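Local coordinates for protein uncharacterized ACR, COG1565 superfamily (Burkholderia thailandensis, PDB 4F3N) that is of unknown function but has a methyltransferase fold, binds S-adenosyl-L-homocysteine and may methylate protein arginines symmetrically, at residues A[216-221]-A[296-301]; A[277-282]-A[343-348]; A[314-319]-A[335-340]. All coordinates share one frame; numbering follows the deposited sequence.

Contact 1: residues A[216-221]-A[296-301]; sequences VLDAMP and FIDYGF
Asp298 and Asp218 meet where two neighbouring parallel strands of the Rossmann-like methyltransferase sheet, 210-214 and 293-298, run out at their C-terminal ends. The short 3-10 turn 217-219 that follows the first strand lays its backbone over the Asp298 carboxylate. Followed outward, the Asp218 side chain has CB 3.2 Å from Asp298 OD1 and near Tyr299 OH, CG 3.2 Å from Tyr299 OH, and OD2 only 2.4 Å from Asp298 OD1; the two carboxylates stand almost perpendicular. Asp298 OD2 accepts a hydrogen bond from Asp218 N (3.0 Å, bent to 139° at the hydrogen) that arrives 36° out of the carboxylate plane, and a water that accepts from Val216 N lies 2.8 Å from Asp298 OD2 and can donate to it. Asp298 OD1 turns its anti lone pair to Tyr299 N and also sits above one face of the Tyr299 ring, toward its rim. Two residues earlier on the strand, Phe296 meets Leu217 of the turn, the side chains crossing at about a right angle, and helix 276-288 touches both. Thr113, which binds S-adenosyl-L-homocysteine, is near the Tyr299 side chain. At that phenol, a second water lies in the ring plane, 2.9 Å from Tyr299 OH.

Contact 2: residues A[277-282]-A[343-348]; sequences AAVAFV and FSAIHE
Ile346 is the main bump in this pairing of two helices, 276-288 and 343-352, which lie beside each other against strand 407-414 of the methyltransferase sheet. The segments run in roughly the same direction, crossing at -31° with their axes 9.0 Å apart, and what joins them is apolar side chains. At Ile346, chi1 (-62°) puts CG1 beside the backbone N and chi2 (-51°) turns CD1 toward the other helix. That methyl settles into a shallow hollow between residues one turn apart: Ala278 CB lies 4.1 Å from Ile346 CD1 on one side, and Val282 CG2 is at the same distance from it on the other. The small alanine makes room for the isoleucine tip, which also approaches the helix backbone at Val279 N. Val282 answers with two methyls. Its CG2 meets Ile346 CG2 at 4.0 Å, the two side chains crossing at about a right angle, while CG1 rests near the backbone oxygen of Ile346. Toward the more exposed side of the interface, Val279 is the bump and Ala345 the low ground beneath it. Phe412 of strand 407-414 touches both Val282 and Ile346 from the sheet side, and Ala349, one turn after Ala345, is touched by both Val279 and Val282. The Val279 methyl CG2 lies 3.9 Å from Ala345 CB and equally far from Ala345 O.

Contact 3: residues A[314-319]-A[335-340]; sequences GTLMCH and QDITAH
An antiparallel strand pair, 317-319 with 336-338, forms the middle of a small mixed sheet beside the methyltransferase core. Met317 and Thr338 are a hydrogen-bonded pair, with Met317 N giving to Thr338 O (3.0 Å) and Thr338 N giving back to Met317 O. His319 and Asp336 form the next such pair through longer bonds, both 3.2 Å: His319 N to Asp336 O and Asp336 N to His319 O. Between them Cys318 faces Ile337 in a non-hydrogen-bonded pair, and its SG packs 4.1 Å from Ile337 CG1. On that same face, Leu316 CD1 reaches Ile337 CG2 at 3.8 Å, while Gln335 lays its amide beside Cys318 CB, with OE1 hydrogen-bonded to His325 NE2 and NE2 to the backbone O of Asp327.

The other face carries His319, Asp336, Thr338 and Met317, whose end leads away. Asp336 runs alongside His319, and Thr338 OG1 lies in the plane of the imidazole at its edge, 3.9 Å from His319 CE1. His319 ND1 is buried without a polar partner.

Just before strand 317-319, Thr315 links the two segments. Its OG1, set between backbone N and carbonyl carbon (chi1 72°), accepts from His340 N at 2.9 Å and also bonds Tyr306 OH. A water in the plane of the His340 ring joins ND1 to Thr315 O. The Thr315 side chain thus takes over from backbone bonding beside an antiparallel pair within a mixed β-sheet.

In the fold
Contact 1 is the hub, its centre about 3 Å from that of the chain; the centres of contacts 2 and 3 lie about 10 and 11 Å from it, and about 18 Å from each other. The backbone bond from Ala339 N to Asp218 O (3.1 Å) ties contact 3 to the turn of contact 1, and Tyr299 reaches Thr338 and His340. Toward contact 2, Phe343 N meets Phe301 O at 2.9 Å, and Met220 packs on Phe281. Strand 336-342 leads directly into helix 343-352, joining contacts 2 and 3. The side chain of Tyr299 is about 4 Å, and that of His319 about 7 Å, from that of Thr113 in the S-adenosyl-L-homocysteine site; contact 2 lies apart from it.

Contact 1: residues A[216-221]-A[296-301]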
loop_
_atom_site.group_PDB
_atom_site.type_symbol
_atom_site.label_atom_id
_atom_site.label_comp_id
_atom_site.label_asym_id
_atom_site.label_seq_id
_atom_site.Cartn_x
_atom_site.Cartn_y
_atom_site.Cartn_z
ATOM N N VAL A 216 0.494 -1.177 -1.280
ATOM C CA VAL A 216 -0.382 -0.729 -2.338
ATOM C C VAL A 216 -1.550 0.098 -1.829
ATOM O O VAL A 216 -1.980 1.025 -2.544
ATOM C CB VAL A 216 -0.876 -1.887 -3.251
ATOM C CG1 VAL A 216 0.325 -2.561 -3.927
ATOM C CG2 VAL A 216 -1.656 -2.924 -2.503
ATOM N N LEU A 217 -2.036 -0.165 -0.619
ATOM C CA LEU A 217 -3.153 0.608 -0.073
ATOM C C LEU A 217 -2.784 2.068 0.148
ATOM O O LEU A 217 -3.634 2.993 -0.118
ATOM C CB LEU A 217 -3.675 -0.010 1.210
ATOM C CG LEU A 217 -4.297 -1.421 1.113
ATOM C CD1 LEU A 217 -4.686 -1.886 2.513
ATOM C CD2 LEU A 217 -5.488 -1.542 0.136
ATOM N N ASP A 218 -1.519 2.303 0.524
ATOM C CA ASP A 218 -1.039 3.650 0.832
ATOM C C ASP A 218 -0.982 4.568 -0.386
ATOM O O ASP A 218 -0.890 5.768 -0.207
ATOM C CB ASP A 218 0.311 3.614 1.554
ATOM C CG ASP A 218 1.414 3.051 0.708
ATOM O OD1 ASP A 218 1.584 3.540 -0.426
ATOM O OD2 ASP A 218 2.134 2.106 1.150
ATOM N N ALA A 219 -1.065 4.009 -1.592
ATOM C CA ALA A 219 -0.909 4.829 -2.829
ATOM C C ALA A 219 -2.219 4.969 -3.570
ATOM O O ALA A 219 -2.266 5.566 -4.651
ATOM C CB ALA A 219 0.125 4.222 -3.745
ATOM N N MET A 220 -3.284 4.453 -2.967
ATOM C CA MET A 220 -4.618 4.645 -3.542
ATOM C C MET A 220 -5.177 6.028 -3.173
ATOM O O MET A 220 -4.916 6.548 -2.085
ATOM C CB MET A 220 -5.520 3.521 -3.130
ATOM C CG MET A 220 -4.984 2.220 -3.703
ATOM S SD MET A 220 -5.978 0.792 -3.365
ATOM C CE MET A 220 -5.016 -0.510 -4.124
ATOM N N PRO A 221 -5.886 6.657 -4.118
ATOM C CA PRO A 221 -6.268 8.045 -3.890
ATOM C C PRO A 221 -7.041 8.241 -2.606
ATOM O O PRO A 221 -7.905 7.426 -2.256
ATOM C CB PRO A 221 -7.161 8.340 -5.113
ATOM C CG PRO A 221 -6.625 7.488 -6.178
ATOM C CD PRO A 221 -6.150 6.236 -5.505
ATOM N N PHE A 296 -2.428 -7.777 3.416
ATOM C CA PHE A 296 -2.030 -6.402 3.122
ATOM C C PHE A 296 -1.008 -5.926 4.116
ATOM O O PHE A 296 -1.221 -6.065 5.313
ATOM C CB PHE A 296 -3.251 -5.483 3.109
ATOM C CG PHE A 296 -4.264 -5.874 2.070
ATOM C CD1 PHE A 296 -4.067 -5.579 0.722
ATOM C CD2 PHE A 296 -5.395 -6.571 2.433
ATOM C CE1 PHE A 296 -5.029 -5.933 -0.237
ATOM C CE2 PHE A 296 -6.317 -6.978 1.471
ATOM C CZ PHE A 296 -6.136 -6.647 0.153
ATOM N N ILE A 297 0.132 -5.454 3.622
ATOM C CA ILE A 297 1.225 -4.971 4.424
ATOM C C ILE A 297 1.352 -3.487 4.153
ATOM O O ILE A 297 1.464 -3.082 2.980
ATOM C CB ILE A 297 2.562 -5.640 4.022
ATOM C CG1 ILE A 297 2.391 -7.183 4.105
ATOM C CG2 ILE A 297 3.710 -5.170 4.952
ATOM C CD1 ILE A 297 2.524 -7.874 2.766
ATOM N N ASP A 298 1.304 -2.677 5.196
ATOM C CA ASP A 298 1.394 -1.233 4.990
ATOM C C ASP A 298 1.557 -0.500 6.292
ATOM O O ASP A 298 1.284 -1.019 7.384
ATOM C CB ASP A 298 0.145 -0.730 4.250
ATOM C CG ASP A 298 0.438 0.183 3.095
ATOM O OD1 ASP A 298 1.371 1.040 3.193
ATOM O OD2 ASP A 298 -0.265 0.051 2.061
ATOM N N TYR A 299 1.994 0.741 6.162
ATOM C CA TYR A 299 2.078 1.635 7.309
ATOM C C TYR A 299 0.747 2.299 7.614
ATOM O O TYR A 299 -0.017 2.717 6.719
ATOM C CB TYR A 299 3.193 2.644 7.096
ATOM C CG TYR A 299 3.250 3.300 5.714
ATOM C CD1 TYR A 299 4.033 2.753 4.676
ATOM C CD2 TYR A 299 2.541 4.456 5.446
ATOM C CE1 TYR A 299 4.122 3.365 3.437
ATOM C CE2 TYR A 299 2.606 5.065 4.175
ATOM C CZ TYR A 299 3.402 4.516 3.192
ATOM O OH TYR A 299 3.471 5.103 1.946
ATOM N N GLY A 300 0.423 2.328 8.881
ATOM C CA GLY A 300 -0.836 2.893 9.347
ATOM C C GLY A 300 -1.273 2.402 10.707
ATOM O O GLY A 300 -0.449 1.877 11.465
ATOM N N PHE A 301 -2.544 2.632 11.050
ATOM C CA PHE A 301 -2.998 2.458 12.426
ATOM C C PHE A 301 -4.483 2.179 12.415
ATOM O O PHE A 301 -5.182 2.508 11.455
ATOM C CB PHE A 301 -2.790 3.745 13.304
ATOM C CG PHE A 301 -1.529 4.536 13.023
ATOM C CD1 PHE A 301 -0.361 4.240 13.687
ATOM C CD2 PHE A 301 -1.543 5.639 12.170
ATOM C CE1 PHE A 301 0.800 4.944 13.436
ATOM C CE2 PHE A 301 -0.375 6.355 11.898
ATOM C CZ PHE A 301 0.797 6.013 12.553
HETATM O O HOH W 1 -0.864 -2.482 1.025
HETATM O O HOH W 2 4.956 3.518 0.088
#

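Contact 2: residues A[277-282]-A[343-348]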
loop_
_atom_site.group_PDB
_atom_site.type_symbol
_atom_site.label_atom_id
_atom_site.label_comp_id
_atom_site.label_asym_id
_atom_site.label_seq_id
_atom_site.Cartn_x
_atom_site.Cartn_y
_atom_site.Cartn_z
ATOM N N ALA A 277 -11.137 4.831 -1.666
ATOM C CA ALA A 277 -10.627 4.020 -2.775
ATOM C C ALA A 277 -10.027 2.728 -2.258
ATOM O O ALA A 277 -10.214 1.668 -2.844
ATOM C CB ALA A 277 -9.607 4.775 -3.615
ATOM N N ALA A 278 -9.273 2.826 -1.184
ATOM C CA ALA A 278 -8.719 1.617 -0.550
ATOM C C ALA A 278 -9.773 0.684 -0.010
ATOM O O ALA A 278 -9.658 -0.551 -0.112
ATOM C CB ALA A 278 -7.711 1.998 0.546
ATOM N N VAL A 279 -10.782 1.255 0.640
ATOM C CA VAL A 279 -11.914 0.485 1.110
ATOM C C VAL A 279 -12.607 -0.274 -0.053
ATOM O O VAL A 279 -12.916 -1.486 0.050
ATOM C CB VAL A 279 -12.892 1.391 1.958
ATOM C CG1 VAL A 279 -14.262 0.755 2.103
ATOM C CG2 VAL A 279 -12.271 1.654 3.329
ATOM N N ALA A 280 -12.842 0.435 -1.160
ATOM C CA ALA A 280 -13.488 -0.107 -2.339
ATOM C C ALA A 280 -12.666 -1.257 -2.837
ATOM O O ALA A 280 -13.209 -2.306 -3.201
ATOM C CB ALA A 280 -13.598 0.953 -3.426
ATOM N N PHE A 281 -11.342 -1.062 -2.824
ATOM C CA PHE A 281 -10.412 -2.117 -3.295
ATOM C C PHE A 281 -10.443 -3.366 -2.445
ATOM O O PHE A 281 -10.541 -4.472 -2.968
ATOM C CB PHE A 281 -8.999 -1.547 -3.337
ATOM C CG PHE A 281 -7.937 -2.543 -3.740
ATOM C CD1 PHE A 281 -7.814 -2.956 -5.058
ATOM C CD2 PHE A 281 -7.063 -3.053 -2.809
ATOM C CE1 PHE A 281 -6.854 -3.890 -5.424
ATOM C CE2 PHE A 281 -6.064 -3.964 -3.193
ATOM C CZ PHE A 281 -5.971 -4.377 -4.486
ATOM N N VAL A 282 -10.400 -3.204 -1.129
ATOM C CA VAL A 282 -10.450 -4.343 -0.222
ATOM C C VAL A 282 -11.793 -5.075 -0.319
ATOM O O VAL A 282 -11.830 -6.306 -0.349
ATOM C CB VAL A 282 -10.094 -3.939 1.204
ATOM C CG1 VAL A 282 -10.335 -5.085 2.241
ATOM C CG2 VAL A 282 -8.637 -3.487 1.216
ATOM N N PHE A 343 -6.585 1.142 9.371
ATOM C CA PHE A 343 -6.850 -0.299 9.341
ATOM C C PHE A 343 -8.220 -0.732 9.843
ATOM O O PHE A 343 -8.659 -1.835 9.494
ATOM C CB PHE A 343 -5.729 -1.083 10.043
ATOM C CG PHE A 343 -4.505 -1.235 9.208
ATOM C CD1 PHE A 343 -4.445 -2.197 8.228
ATOM C CD2 PHE A 343 -3.428 -0.410 9.373
ATOM C CE1 PHE A 343 -3.330 -2.328 7.442
ATOM C CE2 PHE A 343 -2.287 -0.532 8.629
ATOM C CZ PHE A 343 -2.231 -1.517 7.630
ATOM N N SER A 344 -8.912 0.095 10.633
ATOM C CA SER A 344 -10.267 -0.271 11.083
ATOM C C SER A 344 -11.253 -0.309 9.908
ATOM O O SER A 344 -12.015 -1.256 9.759
ATOM C CB SER A 344 -10.763 0.685 12.170
ATOM O OG SER A 344 -9.866 0.663 13.263
ATOM N N ALA A 345 -11.185 0.695 9.067
ATOM C CA ALA A 345 -11.973 0.764 7.851
ATOM C C ALA A 345 -11.605 -0.374 6.898
ATOM O O ALA A 345 -12.495 -0.921 6.254
ATOM C CB ALA A 345 -11.760 2.092 7.166
ATOM N N ILE A 346 -10.305 -0.691 6.794
ATOM C CA ILE A 346 -9.888 -1.865 5.991
ATOM C C ILE A 346 -10.488 -3.150 6.558
ATOM O O ILE A 346 -11.049 -3.963 5.823
ATOM C CB ILE A 346 -8.343 -1.952 5.888
ATOM C CG1 ILE A 346 -7.789 -0.728 5.190
ATOM C CG2 ILE A 346 -7.877 -3.240 5.162
ATOM C CD1 ILE A 346 -8.450 -0.383 3.854
ATOM N N HIS A 347 -10.408 -3.338 7.882
ATOM C CA HIS A 347 -11.068 -4.474 8.542
ATOM C C HIS A 347 -12.539 -4.578 8.190
ATOM O O HIS A 347 -13.026 -5.648 7.763
ATOM C CB HIS A 347 -10.904 -4.308 10.046
ATOM C CG HIS A 347 -11.754 -5.252 10.862
ATOM N ND1 HIS A 347 -12.489 -4.828 11.902
ATOM C CD2 HIS A 347 -11.976 -6.605 10.748
ATOM C CE1 HIS A 347 -13.134 -5.865 12.465
ATOM N NE2 HIS A 347 -12.818 -6.974 11.786
ATOM N N GLU A 348 -13.262 -3.466 8.344
ATOM C CA GLU A 348 -14.705 -3.469 8.035
ATOM C C GLU A 348 -14.976 -3.770 6.572
ATOM O O GLU A 348 -15.937 -4.471 6.245
ATOM C CB GLU A 348 -15.342 -2.141 8.505
ATOM C CG GLU A 348 -15.228 -2.045 10.032
ATOM C CD GLU A 348 -15.263 -0.632 10.591
ATOM O OE1 GLU A 348 -15.712 0.306 9.890
ATOM O OE2 GLU A 348 -14.817 -0.429 11.752
#

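Contact 3: residues A[314-319]-A[335-340]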
loop_
_atom_site.group_PDB
_atom_site.type_symbol
_atom_site.label_atom_id
_atom_site.label_comp_id
_atom_site.label_asym_id
_atom_site.label_seq_id
_atom_site.Cartn_x
_atom_site.Cartn_y
_atom_site.Cartn_z
ATOM N N GLY A 314 -2.977 15.033 9.811
ATOM C CA GLY A 314 -3.162 13.765 9.117
ATOM C C GLY A 314 -1.838 13.077 8.853
ATOM O O GLY A 314 -0.857 13.267 9.605
ATOM N N THR A 315 -1.803 12.303 7.766
ATOM C CA THR A 315 -0.637 11.494 7.424
ATOM C C THR A 315 -0.114 11.682 6.006
ATOM O O THR A 315 0.877 11.042 5.641
ATOM C CB THR A 315 -0.920 10.004 7.621
ATOM O OG1 THR A 315 -1.822 9.519 6.580
ATOM C CG2 THR A 315 -1.480 9.767 9.024
ATOM N N LEU A 316 -0.714 12.580 5.222
ATOM C CA LEU A 316 -0.271 12.742 3.833
ATOM C C LEU A 316 1.206 13.072 3.793
ATOM O O LEU A 316 1.674 13.927 4.557
ATOM C CB LEU A 316 -1.061 13.859 3.146
ATOM C CG LEU A 316 -0.977 13.853 1.627
ATOM C CD1 LEU A 316 -1.853 12.716 1.093
ATOM C CD2 LEU A 316 -1.413 15.201 1.051
ATOM N N MET A 317 1.946 12.399 2.921
ATOM C CA MET A 317 3.363 12.678 2.793
ATOM C C MET A 317 3.776 12.451 1.358
ATOM O O MET A 317 3.330 11.515 0.711
ATOM C CB MET A 317 4.192 11.818 3.736
ATOM C CG MET A 317 5.618 12.315 3.969
ATOM S SD MET A 317 5.822 14.008 4.591
ATOM C CE MET A 317 4.631 14.181 5.936
ATOM N N CYS A 318 4.630 13.351 0.877
ATOM C CA CYS A 318 5.148 13.326 -0.465
ATOM C C CYS A 318 6.658 13.079 -0.430
ATOM O O CYS A 318 7.330 13.430 0.545
ATOM C CB CYS A 318 4.845 14.649 -1.167
ATOM S SG CYS A 318 3.103 15.129 -1.046
ATOM N N HIS A 319 7.168 12.466 -1.488
ATOM C CA HIS A 319 8.590 12.175 -1.591
ATOM C C HIS A 319 9.076 12.613 -2.923
ATOM O O HIS A 319 8.689 12.046 -3.926
ATOM C CB HIS A 319 8.850 10.680 -1.409
ATOM C CG HIS A 319 8.244 10.130 -0.160
ATOM N ND1 HIS A 319 6.975 9.676 -0.120
ATOM C CD2 HIS A 319 8.746 10.010 1.121
ATOM C CE1 HIS A 319 6.689 9.279 1.139
ATOM N NE2 HIS A 319 7.761 9.475 1.890
ATOM N N GLN A 335 6.900 13.194 -8.211
ATOM C CA GLN A 335 7.004 12.775 -6.846
ATOM C C GLN A 335 5.849 11.829 -6.482
ATOM O O GLN A 335 4.793 11.835 -7.131
ATOM C CB GLN A 335 7.043 13.994 -5.895
ATOM C CG GLN A 335 5.750 14.816 -5.867
ATOM C CD GLN A 335 5.710 15.808 -4.721
ATOM O OE1 GLN A 335 6.748 16.183 -4.144
ATOM N NE2 GLN A 335 4.497 16.266 -4.373
ATOM N N ASP A 336 6.099 11.041 -5.442
ATOM C CA ASP A 336 5.135 10.115 -4.840
ATOM C C ASP A 336 4.230 10.927 -3.916
ATOM O O ASP A 336 4.656 11.919 -3.357
ATOM C CB ASP A 336 5.943 9.121 -3.973
ATOM C CG ASP A 336 5.214 7.881 -3.644
ATOM O OD1 ASP A 336 4.040 7.732 -4.041
ATOM O OD2 ASP A 336 5.856 7.037 -2.973
ATOM N N ILE A 337 2.991 10.477 -3.749
ATOM C CA ILE A 337 2.079 11.024 -2.751
ATOM C C ILE A 337 1.451 9.810 -2.064
ATOM O O ILE A 337 0.917 8.924 -2.750
ATOM C CB ILE A 337 0.934 11.888 -3.354
ATOM C CG1 ILE A 337 1.497 13.045 -4.230
ATOM C CG2 ILE A 337 0.074 12.440 -2.204
ATOM C CD1 ILE A 337 0.449 13.800 -5.051
ATOM N N THR A 338 1.575 9.705 -0.740
ATOM C CA THR A 338 1.009 8.552 -0.039
ATOM C C THR A 338 0.276 9.040 1.193
ATOM O O THR A 338 0.463 10.135 1.650
ATOM C CB THR A 338 2.091 7.528 0.437
ATOM O OG1 THR A 338 2.995 8.169 1.342
ATOM C CG2 THR A 338 2.869 6.961 -0.732
ATOM N N ALA A 339 -0.574 8.195 1.729
ATOM C CA ALA A 339 -1.178 8.440 3.017
ATOM C C ALA A 339 -1.039 7.148 3.783
ATOM O O ALA A 339 -0.984 6.101 3.187
ATOM C CB ALA A 339 -2.645 8.760 2.873
ATOM N N HIS A 340 -1.008 7.210 5.096
ATOM C CA HIS A 340 -1.020 5.976 5.897
ATOM C C HIS A 340 -2.357 5.300 5.773
ATOM O O HIS A 340 -3.341 5.902 5.333
ATOM C CB HIS A 340 -0.757 6.314 7.341
ATOM C CG HIS A 340 0.668 6.678 7.654
ATOM N ND1 HIS A 340 1.475 7.434 6.818
ATOM C CD2 HIS A 340 1.431 6.389 8.770
ATOM C CE1 HIS A 340 2.686 7.568 7.385
ATOM N NE2 HIS A 340 2.661 6.947 8.582
HETATM O O HOH W 3 1.983 8.906 4.353
#